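Local coordinates for protein activated BY transcription factor SSRB (Salmonella enterica, PDB 2WNW) that belongs to glycoside hydrolase family 30, pairing a TIM barrel with a beta-sandwich domain, and is named for its activation by a transcription factor, at residues F373-M384 and V396-V406. Sequence-based numbering, arbitrary orientation.
Sequences FCRYVRPGARVM and VGFVNPDGERV. With PO4 (phosphate ion), chain C.
Asn400 reaches across to the loop that follows helix 365-374 and binds it with both ends of its amide. ND2 donates to Tyr376 O at 3.0 Å, in the carbonyl plane, and also to Glu404 OE2, while OD1 accepts an almost perfectly straight bond (179°) from Arg378 N, 2.9 Å away and above the carbonyl plane. Arg378 is the side chain to follow outward. Its CB and CG pass OD1 of Asn400, and CD lies 3.6 Å from Asn400 CG. A bend at chi2 (137°) then takes NE past Asn400 ND2; CZ and NH2 have Glu404 OE2 over the guanidinium face, a charge contact without a directed bond. NH1 reaches both carboxylate oxygens of Asp402, its salt bridge to OD1 (2.9 Å) lying at the guanidinium edge. Asp402 OD1 also accepts from Glu404 N in an Asx turn, and OD2 pairs with Arg443. One residue before Arg378, Val377 CG2 makes a CH-pi contact 4.1 Å from the Phe398 ring centroid, and Phe373 meets that ring rim to rim, planes at 82°. Val383 CG2 touches Phe398 CE1, where strands 382-388 and 393-399 form an antiparallel hairpin. Apolar contacts with Phe398 thus join helix 365-374 and its following loop to the sandwich sheet; the Asn400 amide ties down the loop's backbone, and the Arg378-Asp402-Glu404 network links it to the 400-403 turn, probably limiting how far they can separate.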
# COMPACT_ATOMS: atom_id res chain seq x y z
N PHE A 373 10.23 9.55 14.16
CA PHE A 373 10.77 8.22 13.90
C PHE A 373 12.08 7.93 14.65
O PHE A 373 12.14 7.07 15.54
CB PHE A 373 11.10 8.02 12.41
CG PHE A 373 9.91 7.72 11.54
CD1 PHE A 373 9.14 8.75 11.02
CD2 PHE A 373 9.60 6.41 11.21
CE1 PHE A 373 8.06 8.47 10.17
CE2 PHE A 373 8.52 6.12 10.36
CZ PHE A 373 7.76 7.16 9.84
N CYS A 374 13.13 8.67 14.28
CA CYS A 374 14.47 8.46 14.82
C CYS A 374 14.69 8.55 16.32
O CYS A 374 15.59 7.90 16.85
CB CYS A 374 15.46 9.38 14.10
SG CYS A 374 15.38 11.12 14.56
N ARG A 375 13.89 9.35 17.01
CA ARG A 375 14.05 9.49 18.46
C ARG A 375 13.56 8.27 19.22
O ARG A 375 13.94 8.05 20.38
CB ARG A 375 13.31 10.73 18.96
CG ARG A 375 13.79 12.04 18.35
CD ARG A 375 12.85 13.19 18.68
NE ARG A 375 13.02 13.69 20.04
CZ ARG A 375 14.01 14.49 20.43
NH1 ARG A 375 14.92 14.90 19.56
NH2 ARG A 375 14.07 14.90 21.69
N TYR A 376 12.72 7.45 18.58
CA TYR A 376 12.14 6.30 19.26
C TYR A 376 12.39 4.91 18.69
O TYR A 376 12.28 3.93 19.41
CB TYR A 376 10.63 6.54 19.38
CG TYR A 376 10.31 7.96 19.78
CD1 TYR A 376 10.57 8.41 21.07
CD2 TYR A 376 9.84 8.87 18.84
CE1 TYR A 376 10.38 9.75 21.41
CE2 TYR A 376 9.65 10.20 19.17
CZ TYR A 376 9.92 10.64 20.45
OH TYR A 376 9.79 11.97 20.76
N VAL A 377 12.70 4.83 17.40
CA VAL A 377 12.95 3.54 16.77
C VAL A 377 14.45 3.26 16.74
O VAL A 377 15.24 4.09 16.29
CB VAL A 377 12.38 3.51 15.33
CG1 VAL A 377 12.56 2.13 14.71
CG2 VAL A 377 10.90 3.90 15.35
N ARG A 378 14.85 2.09 17.23
CA ARG A 378 16.26 1.72 17.30
C ARG A 378 16.71 0.74 16.22
O ARG A 378 15.90 -0.01 15.67
CB ARG A 378 16.57 1.11 18.67
CG ARG A 378 16.20 1.98 19.86
CD ARG A 378 15.54 1.11 20.92
NE ARG A 378 15.29 1.81 22.18
CZ ARG A 378 14.47 1.36 23.13
NH1 ARG A 378 13.83 0.21 22.96
NH2 ARG A 378 14.32 2.04 24.26
N PRO A 379 18.02 0.72 15.92
CA PRO A 379 18.55 -0.20 14.91
C PRO A 379 18.17 -1.63 15.30
O PRO A 379 18.20 -1.97 16.48
CB PRO A 379 20.05 0.04 14.99
CG PRO A 379 20.14 1.48 15.37
CD PRO A 379 19.08 1.59 16.44
N GLY A 380 17.81 -2.45 14.32
CA GLY A 380 17.44 -3.82 14.61
C GLY A 380 15.95 -4.03 14.81
O GLY A 380 15.47 -5.17 14.80
N ALA A 381 15.21 -2.95 15.00
CA ALA A 381 13.77 -3.05 15.19
C ALA A 381 13.14 -3.59 13.91
O ALA A 381 13.73 -3.52 12.83
CB ALA A 381 13.18 -1.66 15.50
N ARG A 382 11.95 -4.16 14.03
CA ARG A 382 11.25 -4.68 12.87
C ARG A 382 9.92 -3.96 12.71
O ARG A 382 9.29 -3.57 13.69
CB ARG A 382 11.00 -6.19 12.99
CG ARG A 382 12.23 -7.04 12.71
CD ARG A 382 11.90 -8.52 12.70
NE ARG A 382 13.08 -9.35 12.44
CZ ARG A 382 13.54 -9.65 11.23
NH1 ARG A 382 12.93 -9.20 10.14
NH2 ARG A 382 14.63 -10.39 11.11
N VAL A 383 9.52 -3.75 11.46
CA VAL A 383 8.24 -3.11 11.20
C VAL A 383 7.19 -4.14 11.58
O VAL A 383 7.40 -5.34 11.38
CB VAL A 383 8.09 -2.75 9.70
CG1 VAL A 383 6.64 -2.41 9.38
CG2 VAL A 383 9.00 -1.58 9.36
N MET A 384 6.08 -3.70 12.14
CA MET A 384 5.02 -4.63 12.52
C MET A 384 3.84 -4.46 11.57
O MET A 384 3.69 -3.42 10.93
CB MET A 384 4.55 -4.38 13.95
CG MET A 384 3.76 -3.09 14.13
SD MET A 384 2.95 -3.01 15.76
CE MET A 384 3.91 -1.75 16.56
N VAL A 396 2.57 3.70 10.41
CA VAL A 396 3.50 2.58 10.32
C VAL A 396 4.01 2.30 11.73
O VAL A 396 4.29 3.24 12.49
CB VAL A 396 4.68 2.86 9.36
CG1 VAL A 396 5.53 4.01 9.88
CG2 VAL A 396 5.53 1.60 9.19
N GLY A 397 4.11 1.03 12.09
CA GLY A 397 4.57 0.68 13.42
C GLY A 397 5.81 -0.19 13.42
O GLY A 397 6.11 -0.86 12.42
N PHE A 398 6.52 -0.19 14.54
CA PHE A 398 7.74 -0.97 14.69
C PHE A 398 7.76 -1.63 16.07
O PHE A 398 7.03 -1.22 16.97
CB PHE A 398 8.98 -0.07 14.64
CG PHE A 398 9.04 0.84 13.44
CD1 PHE A 398 9.85 0.51 12.35
CD2 PHE A 398 8.34 2.04 13.42
CE1 PHE A 398 9.97 1.38 11.27
CE2 PHE A 398 8.46 2.92 12.34
CZ PHE A 398 9.28 2.59 11.26
N VAL A 399 8.60 -2.64 16.22
CA VAL A 399 8.79 -3.29 17.50
C VAL A 399 10.30 -3.27 17.70
O VAL A 399 11.04 -3.91 16.94
CB VAL A 399 8.31 -4.76 17.51
CG1 VAL A 399 8.59 -5.37 18.88
CG2 VAL A 399 6.82 -4.83 17.21
N ASN A 400 10.76 -2.51 18.68
CA ASN A 400 12.19 -2.43 18.95
C ASN A 400 12.72 -3.76 19.46
O ASN A 400 11.95 -4.62 19.89
CB ASN A 400 12.49 -1.32 19.96
CG ASN A 400 12.44 0.06 19.34
OD1 ASN A 400 12.88 0.25 18.21
ND2 ASN A 400 11.92 1.03 20.08
N PRO A 401 14.04 -3.96 19.39
CA PRO A 401 14.65 -5.20 19.85
C PRO A 401 14.23 -5.61 21.26
O PRO A 401 14.08 -6.79 21.55
CB PRO A 401 16.14 -4.91 19.75
CG PRO A 401 16.21 -4.02 18.55
CD PRO A 401 15.06 -3.07 18.80
N ASP A 402 14.02 -4.62 22.14
CA ASP A 402 13.62 -4.92 23.51
C ASP A 402 12.12 -5.14 23.69
O ASP A 402 11.64 -5.29 24.81
CB ASP A 402 14.11 -3.81 24.45
CG ASP A 402 13.29 -2.54 24.34
OD1 ASP A 402 12.52 -2.38 23.37
OD2 ASP A 402 13.42 -1.68 25.24
N GLY A 403 11.39 -5.17 22.58
CA GLY A 403 9.96 -5.42 22.63
C GLY A 403 9.05 -4.20 22.67
O GLY A 403 7.84 -4.35 22.61
N GLU A 404 9.63 -3.01 22.77
CA GLU A 404 8.82 -1.80 22.82
C GLU A 404 8.09 -1.56 21.51
O GLU A 404 8.71 -1.60 20.44
CB GLU A 404 9.70 -0.58 23.13
CG GLU A 404 8.90 0.68 23.43
CD GLU A 404 9.78 1.92 23.57
OE1 GLU A 404 9.41 2.83 24.34
OE2 GLU A 404 10.83 1.98 22.90
N ARG A 405 6.79 -1.33 21.58
CA ARG A 405 5.99 -1.06 20.39
C ARG A 405 6.05 0.44 20.10
O ARG A 405 6.00 1.27 21.01
CB ARG A 405 4.53 -1.48 20.60
CG ARG A 405 4.27 -3.00 20.61
CD ARG A 405 4.41 -3.62 22.00
NE ARG A 405 3.92 -4.99 22.03
CZ ARG A 405 4.60 -6.05 21.60
NH1 ARG A 405 5.82 -5.89 21.10
NH2 ARG A 405 4.04 -7.25 21.63
N VAL A 406 6.16 0.79 18.82
CA VAL A 406 6.23 2.19 18.41
C VAL A 406 5.32 2.39 17.19
O VAL A 406 5.47 1.70 16.19
CB VAL A 406 7.67 2.60 18.00
CG1 VAL A 406 7.71 4.07 17.66
CG2 VAL A 406 8.64 2.29 19.12
P PO4 C . 0.53 -7.06 22.59
O1 PO4 C . 1.10 -5.69 22.55
O2 PO4 C . -0.34 -7.20 23.79
O3 PO4 C . -0.27 -7.31 21.36
O4 PO4 C . 1.64 -8.05 22.66
O HOH W 1 11.66 4.44 22.15
O HOH W 2 15.62 -1.94 21.96
O HOH W 3 3.16 -0.95 10.20